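Local coordinates for protein arylesterase (Agrobacterium tumefaciens, PDB 3DCI) that probably hydrolyses ester bonds as a GDSL-like (SGNH) family hydrolase and binds a zinc ion, at residues Gly72-His80 and Ala124-Leu132; Leu109-Val117 and Gly168-Leu178. All coordinates share one frame; numbering follows the deposited sequence.

Interaction 1 (Gly72-His80 and Ala124-Leu132); sequences GRTTCYDDH and AAVSGMRRL. With ACY (acetic acid), chain M.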
ATOM      1  N   GLY A  72       8.240  -7.042  16.605  1.00 27.06           N
ATOM      2  CA  GLY A  72       8.290  -7.496  15.199  1.00 26.71           C
ATOM      3  C   GLY A  72       8.849  -6.469  14.225  1.00 26.46           C
ATOM      4  O   GLY A  72       8.978  -6.743  13.033  1.00 24.99           O
ATOM      5  N   ARG A  73       9.184  -5.285  14.718  1.00 26.69           N
ATOM      6  CA  ARG A  73       9.643  -4.202  13.819  1.00 27.00           C
ATOM      7  C   ARG A  73      10.971  -4.545  13.123  1.00 26.99           C
ATOM      8  O   ARG A  73      11.884  -5.085  13.751  1.00 26.02           O
ATOM      9  CB  ARG A  73       9.808  -2.894  14.571  1.00 26.98           C
ATOM     10  CG  ARG A  73      10.300  -1.749  13.700  1.00 27.64           C
ATOM     11  CD  ARG A  73      10.195  -0.471  14.470  1.00 27.38           C
ATOM     12  NE  ARG A  73       8.815   0.027  14.489  1.00 28.61           N
ATOM     13  CZ  ARG A  73       8.357   0.907  15.372  1.00 27.62           C
ATOM     14  NH1 ARG A  73       9.095   1.310  16.403  1.00 32.52           N
ATOM     15  NH2 ARG A  73       7.130   1.336  15.276  1.00 28.45           N
ATOM     16  N   THR A  74      11.029  -4.216  11.822  1.00 26.96           N
ATOM     17  CA  THR A  74      12.191  -4.397  10.960  1.00 27.31           C
ATOM     18  C   THR A  74      12.736  -2.999  10.644  1.00 27.83           C
ATOM     19  O   THR A  74      12.094  -2.013  10.943  1.00 28.06           O
ATOM     20  CB  THR A  74      11.776  -5.048   9.631  1.00 27.34           C
ATOM     21  OG1 THR A  74      10.945  -4.148   8.876  1.00 28.69           O
ATOM     22  CG2 THR A  74      11.007  -6.321   9.867  1.00 26.50           C
ATOM     23  N   THR A  75      13.917  -2.914  10.045  1.00 27.92           N
ATOM     24  CA  THR A  75      14.441  -1.636   9.628  1.00 28.50           C
ATOM     25  C   THR A  75      13.532  -1.015   8.553  1.00 28.92           C
ATOM     26  O   THR A  75      13.084   0.116   8.712  1.00 29.45           O
ATOM     27  CB  THR A  75      15.896  -1.758   9.103  1.00 28.62           C
ATOM     28  OG1 THR A  75      15.941  -2.740   8.046  1.00 27.46           O
ATOM     29  CG2 THR A  75      16.855  -2.099  10.258  1.00 27.56           C
ATOM     30  N   CYS A  76      13.261  -1.747   7.469  1.00 29.61           N
ATOM     31  CA  CYS A  76      12.521  -1.154   6.343  1.00 29.78           C
ATOM     32  C   CYS A  76      11.757  -2.178   5.520  1.00 29.82           C
ATOM     33  O   CYS A  76      11.524  -1.969   4.325  1.00 30.09           O
ATOM     34  CB  CYS A  76      13.478  -0.358   5.439  1.00 30.18           C
ATOM     35  SG  CYS A  76      14.658  -1.381   4.545  1.00 31.74           S
ATOM     36  N   TYR A  77      11.330  -3.259   6.167  1.00 29.47           N
ATOM     37  CA  TYR A  77      10.705  -4.371   5.466  1.00 30.18           C
ATOM     38  C   TYR A  77       9.277  -4.536   5.976  1.00 30.23           C
ATOM     39  O   TYR A  77       9.032  -4.518   7.177  1.00 29.43           O
ATOM     40  CB  TYR A  77      11.560  -5.657   5.596  1.00 30.41           C
ATOM     41  CG  TYR A  77      12.961  -5.389   5.109  1.00 29.80           C
ATOM     42  CD1 TYR A  77      13.216  -5.186   3.744  1.00 31.58           C
ATOM     43  CD2 TYR A  77      14.013  -5.214   6.011  1.00 30.53           C
ATOM     44  CE1 TYR A  77      14.498  -4.865   3.276  1.00 30.54           C
ATOM     45  CE2 TYR A  77      15.303  -4.906   5.560  1.00 31.11           C
ATOM     46  CZ  TYR A  77      15.550  -4.728   4.200  1.00 30.80           C
ATOM     47  OH  TYR A  77      16.834  -4.408   3.770  1.00 29.89           O
ATOM     48  N   ASP A  78       8.331  -4.645   5.055  1.00 30.53           N
ATOM     49  CA  ASP A  78       6.947  -4.885   5.455  1.00 31.13           C
ATOM     50  C   ASP A  78       6.892  -6.259   6.093  1.00 30.98           C
ATOM     51  O   ASP A  78       7.593  -7.190   5.674  1.00 30.38           O
ATOM     52  CB  ASP A  78       5.996  -4.812   4.261  1.00 32.02           C
ATOM     53  CG  ASP A  78       5.884  -3.412   3.656  1.00 34.15           C
ATOM     54  OD1 ASP A  78       6.259  -2.414   4.313  1.00 36.75           O
ATOM     55  OD2 ASP A  78       5.380  -3.318   2.507  1.00 37.63           O
ATOM     56  N   ASP A  79       6.042  -6.397   7.107  1.00 30.60           N
ATOM     57  CA  ASP A  79       5.758  -7.696   7.717  1.00 29.87           C
ATOM     58  C   ASP A  79       4.339  -7.615   8.298  1.00 29.24           C
ATOM     59  O   ASP A  79       4.129  -6.897   9.269  1.00 28.49           O
ATOM     60  CB  ASP A  79       6.800  -7.934   8.802  1.00 30.83           C
ATOM     61  CG  ASP A  79       6.726  -9.304   9.423  1.00 32.75           C
ATOM     62  OD1 ASP A  79       7.836  -9.817   9.714  1.00 41.02           O
ATOM     63  OD2 ASP A  79       5.623  -9.837   9.668  1.00 31.65           O
ATOM     64  N   HIS A  80       3.372  -8.302   7.681  1.00 28.23           N
ATOM     65  CA  HIS A  80       1.964  -8.196   8.098  1.00 28.90           C
ATOM     66  C   HIS A  80       1.541  -9.265   9.094  1.00 28.05           C
ATOM     67  O   HIS A  80       0.356  -9.463   9.277  1.00 27.91           O
ATOM     68  CB  HIS A  80       1.022  -8.212   6.878  1.00 29.27           C
ATOM     69  CG  HIS A  80       1.355  -7.161   5.871  1.00 31.56           C
ATOM     70  ND1 HIS A  80       1.309  -5.816   6.167  1.00 37.59           N
ATOM     71  CD2 HIS A  80       1.836  -7.248   4.612  1.00 34.54           C
ATOM     72  CE1 HIS A  80       1.712  -5.117   5.120  1.00 35.67           C
ATOM     73  NE2 HIS A  80       2.042  -5.963   4.162  1.00 35.65           N
ATOM     74  N   ALA A 124      20.545  -7.357   4.729  1.00 28.14           N
ATOM     75  CA  ALA A 124      19.274  -6.650   4.752  1.00 27.23           C
ATOM     76  C   ALA A 124      19.166  -5.679   5.944  1.00 26.34           C
ATOM     77  O   ALA A 124      18.560  -4.598   5.829  1.00 26.23           O
ATOM     78  CB  ALA A 124      18.077  -7.669   4.740  1.00 26.85           C
ATOM     79  N   ALA A 125      19.737  -6.058   7.083  1.00 25.58           N
ATOM     80  CA  ALA A 125      19.709  -5.198   8.254  1.00 25.39           C
ATOM     81  C   ALA A 125      20.570  -3.956   8.056  1.00 25.12           C
ATOM     82  O   ALA A 125      20.113  -2.856   8.369  1.00 23.28           O
ATOM     83  CB  ALA A 125      20.117  -5.934   9.518  1.00 24.68           C
ATOM     84  N   VAL A 126      21.794  -4.113   7.556  1.00 25.32           N
ATOM     85  CA  VAL A 126      22.647  -2.932   7.318  1.00 26.13           C
ATOM     86  C   VAL A 126      22.056  -1.980   6.224  1.00 26.34           C
ATOM     87  O   VAL A 126      22.068  -0.766   6.397  1.00 26.10           O
ATOM     88  CB  VAL A 126      24.141  -3.295   7.035  1.00 26.31           C
ATOM     89  CG1 VAL A 126      24.317  -3.938   5.707  1.00 28.15           C
ATOM     90  CG2 VAL A 126      25.028  -2.024   7.135  1.00 26.81           C
ATOM     91  N   SER A 127      21.542  -2.540   5.128  1.00 26.25           N
ATOM     92  CA  SER A 127      20.861  -1.753   4.086  1.00 26.48           C
ATOM     93  C   SER A 127      19.698  -0.963   4.652  1.00 25.66           C
ATOM     94  O   SER A 127      19.503   0.194   4.302  1.00 25.28           O
ATOM     95  CB  SER A 127      20.321  -2.653   2.974  1.00 26.26           C
ATOM     96  OG  SER A 127      21.403  -3.232   2.293  1.00 32.00           O
ATOM     97  N   GLY A 128      18.911  -1.605   5.511  1.00 25.48           N
ATOM     98  CA  GLY A 128      17.764  -0.967   6.108  1.00 24.61           C
ATOM     99  C   GLY A 128      18.193   0.121   7.073  1.00 25.33           C
ATOM    100  O   GLY A 128      17.611   1.202   7.100  1.00 23.89           O
HETATM  101  N   MSE A 129      19.220  -0.160   7.876  1.00 25.66           N
HETATM  102  CA  MSE A 129      19.756   0.845   8.783  1.00 25.51           C
HETATM  103  C   MSE A 129      20.286   2.067   8.043  1.00 25.27           C
HETATM  104  O   MSE A 129      20.148   3.191   8.537  1.00 25.06           O
HETATM  105  CB  MSE A 129      20.843   0.255   9.662  1.00 25.33           C
HETATM  106  CG  MSE A 129      21.266   1.174  10.795  1.00 27.25           C
HETATM  107 SE   MSE A 129      19.838   1.601  12.096  0.80 33.89          SE
HETATM  108  CE  MSE A 129      19.771  -0.049  13.097  1.00 24.91           C
ATOM    109  N   ARG A 130      20.925   1.857   6.886  1.00 24.76           N
ATOM    110  CA  ARG A 130      21.373   2.964   6.069  1.00 24.97           C
ATOM    111  C   ARG A 130      20.154   3.786   5.619  1.00 25.17           C
ATOM    112  O   ARG A 130      20.178   5.018   5.673  1.00 23.18           O
ATOM    113  CB  ARG A 130      22.169   2.474   4.853  1.00 25.29           C
ATOM    114  CG  ARG A 130      22.598   3.581   3.916  1.00 25.61           C
ATOM    115  CD  ARG A 130      23.182   3.043   2.617  1.00 27.25           C
ATOM    116  NE  ARG A 130      24.400   2.273   2.866  1.00 28.98           N
ATOM    117  CZ  ARG A 130      25.616   2.807   2.982  1.00 29.95           C
ATOM    118  NH1 ARG A 130      25.808   4.112   2.839  1.00 30.32           N
ATOM    119  NH2 ARG A 130      26.655   2.020   3.217  1.00 29.47           N
ATOM    120  N   ARG A 131      19.072   3.105   5.211  1.00 24.54           N
ATOM    121  CA  ARG A 131      17.861   3.837   4.818  1.00 24.98           C
ATOM    122  C   ARG A 131      17.293   4.666   6.000  1.00 24.95           C
ATOM    123  O   ARG A 131      16.945   5.827   5.847  1.00 22.88           O
ATOM    124  CB  ARG A 131      16.811   2.903   4.243  1.00 25.36           C
ATOM    125  CG  ARG A 131      15.521   3.581   3.777  1.00 26.27           C
ATOM    126  CD  ARG A 131      15.796   4.633   2.682  1.00 30.07           C
ATOM    127  NE  ARG A 131      14.599   5.452   2.494  1.00 30.26           N
ATOM    128  CZ  ARG A 131      14.603   6.704   2.042  1.00 31.68           C
ATOM    129  NH1 ARG A 131      15.742   7.332   1.733  1.00 32.64           N
ATOM    130  NH2 ARG A 131      13.442   7.341   1.899  1.00 32.60           N
ATOM    131  N   LEU A 132      17.257   4.095   7.191  1.00 25.42           N
ATOM    132  CA  LEU A 132      16.751   4.860   8.350  1.00 24.67           C
ATOM    133  C   LEU A 132      17.626   6.083   8.689  1.00 25.07           C
ATOM    134  O   LEU A 132      17.117   7.178   9.026  1.00 23.61           O
ATOM    135  CB  LEU A 132      16.633   3.938   9.558  1.00 24.53           C
ATOM    136  CG  LEU A 132      15.693   2.728   9.433  1.00 24.91           C
ATOM    137  CD1 LEU A 132      15.607   1.948  10.734  1.00 21.50           C
ATOM    138  CD2 LEU A 132      14.302   3.171   9.010  1.00 22.57           C
TER
HETATM  139  C   ACY M 220      11.262  -8.692  18.338  1.00 31.61           C
HETATM  140  O   ACY M 220      10.713  -7.644  17.994  1.00 29.96           O
HETATM  141  OXT ACY M 220      10.601  -9.706  18.634  1.00 33.12           O
HETATM  142  CH3 ACY M 220      12.775  -8.787  18.399  1.00 32.23           C

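Interaction 2 (Leu109-Val117 and Gly168-Leu178); sequences LGTNDIKPV and GGRDIEQSMRL. With ACY (acetic acid), chain M.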
ATOM      1  N   LEU A 109      17.690  -2.004  15.995  1.00 26.53           N
ATOM      2  CA  LEU A 109      16.922  -2.877  15.107  1.00 26.91           C
ATOM      3  C   LEU A 109      17.875  -3.799  14.381  1.00 27.02           C
ATOM      4  O   LEU A 109      19.099  -3.539  14.323  1.00 26.70           O
ATOM      5  CB  LEU A 109      16.120  -2.079  14.075  1.00 26.01           C
ATOM      6  CG  LEU A 109      14.916  -1.282  14.567  1.00 26.10           C
ATOM      7  CD1 LEU A 109      14.404  -0.319  13.489  1.00 24.80           C
ATOM      8  CD2 LEU A 109      13.775  -2.173  15.102  1.00 24.19           C
ATOM      9  N   GLY A 110      17.314  -4.869  13.834  1.00 27.02           N
ATOM     10  CA  GLY A 110      18.087  -5.851  13.047  1.00 27.71           C
ATOM     11  C   GLY A 110      17.728  -7.290  13.359  1.00 28.03           C
ATOM     12  O   GLY A 110      17.872  -8.177  12.499  1.00 28.39           O
ATOM     13  N   THR A 111      17.306  -7.531  14.605  1.00 27.88           N
ATOM     14  CA  THR A 111      16.907  -8.863  15.067  1.00 27.76           C
ATOM     15  C   THR A 111      15.804  -9.499  14.215  1.00 27.21           C
ATOM     16  O   THR A 111      15.803 -10.696  14.004  1.00 27.72           O
ATOM     17  CB  THR A 111      16.469  -8.786  16.555  1.00 28.30           C
ATOM     18  OG1 THR A 111      17.559  -8.247  17.336  1.00 28.57           O
ATOM     19  CG2 THR A 111      16.060 -10.158  17.090  1.00 27.65           C
ATOM     20  N   ASN A 112      14.854  -8.700  13.752  1.00 27.07           N
ATOM     21  CA  ASN A 112      13.786  -9.196  12.877  1.00 27.15           C
ATOM     22  C   ASN A 112      14.156  -9.221  11.405  1.00 26.92           C
ATOM     23  O   ASN A 112      13.599 -10.004  10.657  1.00 26.26           O
ATOM     24  CB  ASN A 112      12.520  -8.396  13.098  1.00 26.82           C
ATOM     25  CG  ASN A 112      12.013  -8.559  14.490  1.00 26.29           C
ATOM     26  OD1 ASN A 112      11.980  -9.668  15.015  1.00 25.79           O
ATOM     27  ND2 ASN A 112      11.682  -7.468  15.120  1.00 24.45           N
ATOM     28  N   ASP A 113      15.117  -8.389  11.018  1.00 26.82           N
ATOM     29  CA  ASP A 113      15.599  -8.338   9.630  1.00 27.69           C
ATOM     30  C   ASP A 113      16.362  -9.585   9.250  1.00 26.69           C
ATOM     31  O   ASP A 113      16.507  -9.885   8.061  1.00 26.39           O
ATOM     32  CB  ASP A 113      16.510  -7.124   9.414  1.00 28.43           C
ATOM     33  CG  ASP A 113      15.822  -5.803   9.780  1.00 32.32           C
ATOM     34  OD1 ASP A 113      15.503  -5.589  10.972  1.00 36.02           O
ATOM     35  OD2 ASP A 113      15.664  -4.959   8.893  1.00 38.94           O
ATOM     36  N   ILE A 114      16.851 -10.309  10.260  1.00 26.47           N
ATOM     37  CA  ILE A 114      17.558 -11.570  10.029  1.00 26.25           C
ATOM     38  C   ILE A 114      16.624 -12.790  10.135  1.00 26.37           C
ATOM     39  O   ILE A 114      17.088 -13.922  10.033  1.00 27.38           O
ATOM     40  CB  ILE A 114      18.827 -11.711  10.935  1.00 26.24           C
ATOM     41  CG1 ILE A 114      18.454 -11.780  12.430  1.00 26.51           C
ATOM     42  CG2 ILE A 114      19.798 -10.539  10.684  1.00 26.06           C
ATOM     43  CD1 ILE A 114      19.605 -12.210  13.351  1.00 25.32           C
ATOM     44  N   LYS A 115      15.322 -12.572  10.329  1.00 26.86           N
ATOM     45  CA  LYS A 115      14.346 -13.649  10.173  1.00 27.04           C
ATOM     46  C   LYS A 115      14.441 -14.175   8.727  1.00 26.51           C
ATOM     47  O   LYS A 115      14.739 -13.413   7.806  1.00 26.08           O
ATOM     48  CB  LYS A 115      12.905 -13.187  10.425  1.00 27.64           C
ATOM     49  CG  LYS A 115      12.486 -12.827  11.860  1.00 28.83           C
ATOM     50  CD  LYS A 115      11.000 -12.374  11.878  1.00 29.85           C
ATOM     51  CE  LYS A 115      10.496 -12.049  13.287  1.00 31.80           C
ATOM     52  NZ  LYS A 115       9.100 -11.443  13.387  1.00 32.46           N
ATOM     53  N   PRO A 116      14.155 -15.470   8.518  1.00 26.13           N
ATOM     54  CA  PRO A 116      14.160 -16.006   7.157  1.00 26.63           C
ATOM     55  C   PRO A 116      13.312 -15.228   6.160  1.00 26.02           C
ATOM     56  O   PRO A 116      13.718 -15.082   5.013  1.00 25.58           O
ATOM     57  CB  PRO A 116      13.570 -17.423   7.323  1.00 26.06           C
ATOM     58  CG  PRO A 116      13.922 -17.810   8.733  1.00 27.79           C
ATOM     59  CD  PRO A 116      13.836 -16.501   9.522  1.00 26.04           C
ATOM     60  N   VAL A 117      12.135 -14.752   6.579  1.00 27.12           N
ATOM     61  CA  VAL A 117      11.210 -14.092   5.642  1.00 27.42           C
ATOM     62  C   VAL A 117      11.856 -12.852   4.999  1.00 28.21           C
ATOM     63  O   VAL A 117      11.545 -12.515   3.856  1.00 27.23           O
ATOM     64  CB  VAL A 117       9.865 -13.719   6.303  1.00 28.22           C
ATOM     65  CG1 VAL A 117      10.052 -12.618   7.389  1.00 27.49           C
ATOM     66  CG2 VAL A 117       8.864 -13.293   5.240  1.00 27.06           C
ATOM     67  N   GLY A 168      12.558 -18.482  15.799  1.00 31.43           N
ATOM     68  CA  GLY A 168      12.190 -17.771  14.581  1.00 31.25           C
ATOM     69  C   GLY A 168      13.082 -18.049  13.392  1.00 31.12           C
ATOM     70  O   GLY A 168      13.076 -17.285  12.436  1.00 31.26           O
ATOM     71  N   GLY A 169      13.847 -19.137  13.455  1.00 30.11           N
ATOM     72  CA  GLY A 169      14.749 -19.524  12.380  1.00 30.43           C
ATOM     73  C   GLY A 169      15.945 -18.601  12.174  1.00 30.21           C
ATOM     74  O   GLY A 169      16.618 -18.691  11.143  1.00 29.72           O
ATOM     75  N   ARG A 170      16.222 -17.733  13.145  1.00 29.69           N
ATOM     76  CA  ARG A 170      17.355 -16.813  13.025  1.00 30.13           C
ATOM     77  C   ARG A 170      18.681 -17.562  13.180  1.00 30.24           C
ATOM     78  O   ARG A 170      18.773 -18.548  13.889  1.00 29.32           O
ATOM     79  CB  ARG A 170      17.276 -15.675  14.036  1.00 30.04           C
ATOM     80  CG  ARG A 170      16.010 -14.795  13.920  1.00 30.32           C
ATOM     81  CD  ARG A 170      15.989 -13.802  15.057  1.00 30.59           C
ATOM     82  NE  ARG A 170      14.806 -12.926  15.134  1.00 30.61           N
ATOM     83  CZ  ARG A 170      13.634 -13.262  15.671  1.00 30.18           C
ATOM     84  NH1 ARG A 170      13.394 -14.492  16.100  1.00 29.82           N
ATOM     85  NH2 ARG A 170      12.665 -12.367  15.724  1.00 30.28           N
ATOM     86  N   ASP A 171      19.701 -17.048  12.508  1.00 30.37           N
ATOM     87  CA  ASP A 171      21.010 -17.645  12.474  1.00 30.30           C
ATOM     88  C   ASP A 171      21.935 -16.858  13.398  1.00 30.00           C
ATOM     89  O   ASP A 171      22.029 -15.642  13.290  1.00 29.90           O
ATOM     90  CB  ASP A 171      21.508 -17.590  11.035  1.00 31.04           C
ATOM     91  CG  ASP A 171      22.884 -18.198  10.862  1.00 32.39           C
ATOM     92  OD1 ASP A 171      22.980 -19.342  10.376  1.00 37.20           O
ATOM     93  OD2 ASP A 171      23.868 -17.525  11.204  1.00 35.54           O
ATOM     94  N   ILE A 172      22.627 -17.557  14.298  1.00 29.59           N
ATOM     95  CA  ILE A 172      23.510 -16.916  15.273  1.00 29.57           C
ATOM     96  C   ILE A 172      24.627 -16.137  14.584  1.00 29.26           C
ATOM     97  O   ILE A 172      24.872 -14.975  14.893  1.00 29.15           O
ATOM     98  CB  ILE A 172      24.142 -17.951  16.231  1.00 29.71           C
ATOM     99  CG1 ILE A 172      23.076 -18.519  17.164  1.00 29.67           C
ATOM    100  CG2 ILE A 172      25.268 -17.310  17.072  1.00 29.37           C
ATOM    101  CD1 ILE A 172      23.602 -19.612  18.116  1.00 29.92           C
ATOM    102  N   GLU A 173      25.274 -16.792  13.624  1.00 28.95           N
ATOM    103  CA  GLU A 173      26.426 -16.187  12.968  0.50 28.89           C
ATOM    104  C   GLU A 173      26.038 -14.917  12.208  1.00 28.53           C
ATOM    105  O   GLU A 173      26.814 -13.958  12.187  1.00 28.16           O
ATOM    106  CB  GLU A 173      27.175 -17.195  12.091  0.50 28.83           C
ATOM    107  CG  GLU A 173      28.073 -18.151  12.911  0.50 29.38           C
ATOM    108  CD  GLU A 173      29.056 -18.953  12.063  0.50 29.86           C
ATOM    109  OE1 GLU A 173      29.305 -18.573  10.898  0.50 31.36           O
ATOM    110  OE2 GLU A 173      29.598 -19.969  12.564  0.50 31.83           O
ATOM    111  N   GLN A 174      24.839 -14.878  11.631  1.00 27.88           N
ATOM    112  CA  GLN A 174      24.372 -13.652  10.979  1.00 28.44           C
ATOM    113  C   GLN A 174      24.106 -12.521  11.980  1.00 28.12           C
ATOM    114  O   GLN A 174      24.446 -11.389  11.700  1.00 27.02           O
ATOM    115  CB  GLN A 174      23.123 -13.899  10.139  1.00 27.98           C
ATOM    116  CG  GLN A 174      23.395 -14.803   8.929  1.00 29.15           C
ATOM    117  CD  GLN A 174      24.409 -14.206   7.968  1.00 29.78           C
ATOM    118  OE1 GLN A 174      24.356 -13.016   7.659  1.00 31.65           O
ATOM    119  NE2 GLN A 174      25.333 -15.026   7.491  1.00 29.39           N
ATOM    120  N   SER A 175      23.485 -12.832  13.121  1.00 28.64           N
ATOM    121  CA  SER A 175      23.237 -11.838  14.159  1.00 29.38           C
ATOM    122  C   SER A 175      24.543 -11.217  14.675  1.00 29.86           C
ATOM    123  O   SER A 175      24.563 -10.053  15.075  1.00 28.82           O
ATOM    124  CB  SER A 175      22.471 -12.459  15.323  1.00 29.07           C
ATOM    125  OG  SER A 175      23.266 -13.413  16.012  1.00 30.62           O
HETATM  126  N   MSE A 176      25.620 -12.016  14.658  1.00 30.59           N
HETATM  127  CA  MSE A 176      26.933 -11.584  15.135  0.70 31.43           C
HETATM  128  C   MSE A 176      27.620 -10.643  14.147  1.00 30.73           C
HETATM  129  O   MSE A 176      28.610  -9.980  14.485  1.00 31.23           O
HETATM  130  CB  MSE A 176      27.828 -12.802  15.388  0.70 31.78           C
HETATM  131  CG  MSE A 176      27.449 -13.652  16.603  0.70 32.36           C
HETATM  132 SE   MSE A 176      28.652 -15.169  16.735  0.60 39.15          SE
HETATM  133  CE  MSE A 176      28.060 -15.953  18.429  0.70 34.88           C
ATOM    134  N   ARG A 177      27.111 -10.583  12.921  1.00 30.01           N
ATOM    135  CA  ARG A 177      27.627  -9.671  11.911  1.00 29.85           C
ATOM    136  C   ARG A 177      27.072  -8.250  12.062  1.00 28.81           C
ATOM    137  O   ARG A 177      27.576  -7.314  11.442  1.00 27.85           O
ATOM    138  CB  ARG A 177      27.306 -10.173  10.494  1.00 29.67           C
ATOM    139  CG  ARG A 177      28.008 -11.464  10.038  1.00 30.35           C
ATOM    140  CD  ARG A 177      27.483 -11.863   8.635  1.00 30.96           C
ATOM    141  NE  ARG A 177      27.913 -10.918   7.588  1.00 33.30           N
ATOM    142  CZ  ARG A 177      27.324 -10.742   6.393  1.00 33.93           C
ATOM    143  NH1 ARG A 177      26.236 -11.435   6.035  1.00 33.79           N
ATOM    144  NH2 ARG A 177      27.830  -9.855   5.529  1.00 31.95           N
ATOM    145  N   LEU A 178      26.014  -8.082  12.851  1.00 28.24           N
ATOM    146  CA  LEU A 178      25.362  -6.784  12.944  1.00 27.81           C
ATOM    147  C   LEU A 178      26.274  -5.730  13.574  1.00 27.51           C
ATOM    148  O   LEU A 178      26.337  -4.601  13.080  1.00 27.96           O
ATOM    149  CB  LEU A 178      24.024  -6.876  13.695  1.00 27.62           C
ATOM    150  CG  LEU A 178      22.916  -7.680  13.007  1.00 28.42           C
ATOM    151  CD1 LEU A 178      21.656  -7.787  13.893  1.00 28.11           C
ATOM    152  CD2 LEU A 178      22.547  -7.078  11.656  1.00 27.99           C
TER
HETATM  153  C   ACY M 220      11.262  -8.692  18.338  1.00 31.61           C
HETATM  154  O   ACY M 220      10.713  -7.644  17.994  1.00 29.96           O
HETATM  155  OXT ACY M 220      10.601  -9.706  18.634  1.00 33.12           O
HETATM  156  CH3 ACY M 220      12.775  -8.787  18.399  1.00 32.23           C
HETATM  157  O   HOH W   1      19.241 -15.238  10.313  1.00 30.79           O

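Interaction 1 (Gly72-His80 and Ala124-Leu132)
Thr75 places OG1 between its own backbone N and carbonyl carbon (chi1 55°), which brings the hydroxyl over Gly128 of the helix and sends CG2 past the backbone N toward Ala125 O and Met129 N. Because Gly128 carries no side chain, the loop can settle directly on the helix backbone: the CA atoms of Thr75 and Gly128 are 4.9 Å apart, and Thr75 OG1 stands 3.2 Å from Gly128 CA. The hydroxyl itself is probably hydrogen-bonded, at an unusually short distance, to Asp113, on the loop after strand 104-108. Cys76 SG reaches Gly128 CA at 3.5 Å while lying over one face of the Tyr77 ring, offset toward the rim. Tyr77 turns the other way from Thr75, with CG anti to its carbonyl carbon (chi1 -55°), so that the phenol runs out to the turn of helix ahead of Gly128. There its OH donates to Ala124 O at 2.7 Å, and the acceptor lies at the ring edge, close to the ring plane. Ala124 O also receives the helical bond from Gly128 N at 3.0 Å; the phenol therefore adds a second donor to a carbonyl already used within the helix. At the other end, Leu132 brings CD2 to 3.3 Å from Thr75 O, and its CD1 packs against Thr75 CB at 4.1 Å. Gly72, in the loop after strand 63-69, binds through its N an acetate probably from the crystallisation liquor, consistent with the oxyanion-hole glycine of SGNH hydrolases. Helix 88-99 is touched from both segments, by Cys76 and by Leu132; on helix 122-138, Met129 and Leu132 also touch strand 104-108, and Ala125 and Met129 rest on helix 178-189.

Interaction 2 (Leu109-Val117 and Gly168-Leu178)
Arg170 NE donates to Thr111 O at 2.7 Å, with the carbonyl oxygen almost exactly in the guanidinium plane although the donor sits well above the plane of the carbonyl. Thr111 belongs to the Gly-Thr-Asn-Asp sequence of residues 110-113, which matches the Gly-X-Asn-Asp block of SGNH hydrolases and whose last two residues begin a type I turn from Asn112 to Lys115. A second in-plane bond runs from Arg170 NH2 to Asn112 OD1 at 2.9 Å, although the amide is twisted 51° from the guanidinium. With NH1 held by Ala167, the flat group is fixed against rotation. In turn it holds the Asn112 amide, whose ND2 gives hydrogen bonds to Arg73 O and to an acetate oxygen, consistent with the oxyanion-hole asparagine of SGNH hydrolases. Lys115, its chain extended beyond CG, runs alongside Arg170 in the same direction and lays CG over one guanidinium face; the like charges Lys115 NZ and Arg170 NH2 are 4.4 Å apart, and of the two it is the guanidinium that lies near the acetate.

Farther along, Ile114 swings CG1 between its backbone N and carbonyl carbon (chi1 64°), and CD1 meets Ser175 CB in a tight 3.5 Å contact on helix 172-175. Asp171 is the N-cap of that helix, its OD2 accepting from Gln174 N. Leu178 reaches back with CD1 to Gly110 C, while Pro116 packs against the backbone of Gly168 and Gly169, its CD 3.1 Å from Gly168 O. Between these contacts one water joins the backbones, donating to Ile114 O and accepting from Asp171 N at 2.9 Å.

The segments alternate along the chain, 72-80, 109-117, 124-132 and 168-178, so the two contacts interlock, with centres about 12 Å apart. Strand 63-69 leads into 72-80 and strand 104-108 into 109-117, two strands of the same parallel sheet; the two loops also touch each other, probably by hydrogen bonds. Interaction 1 seats the first loop on helix 122-138, and interaction 2 ties the second to residues 168-178. Both meet at the acetate, which Gly72, Asn112, Ser32 and His209 bind, consistent with the oxyanion hole and a probable Ser32-His209-Asp206 triad. A neighbouring subunit also touches both contacts.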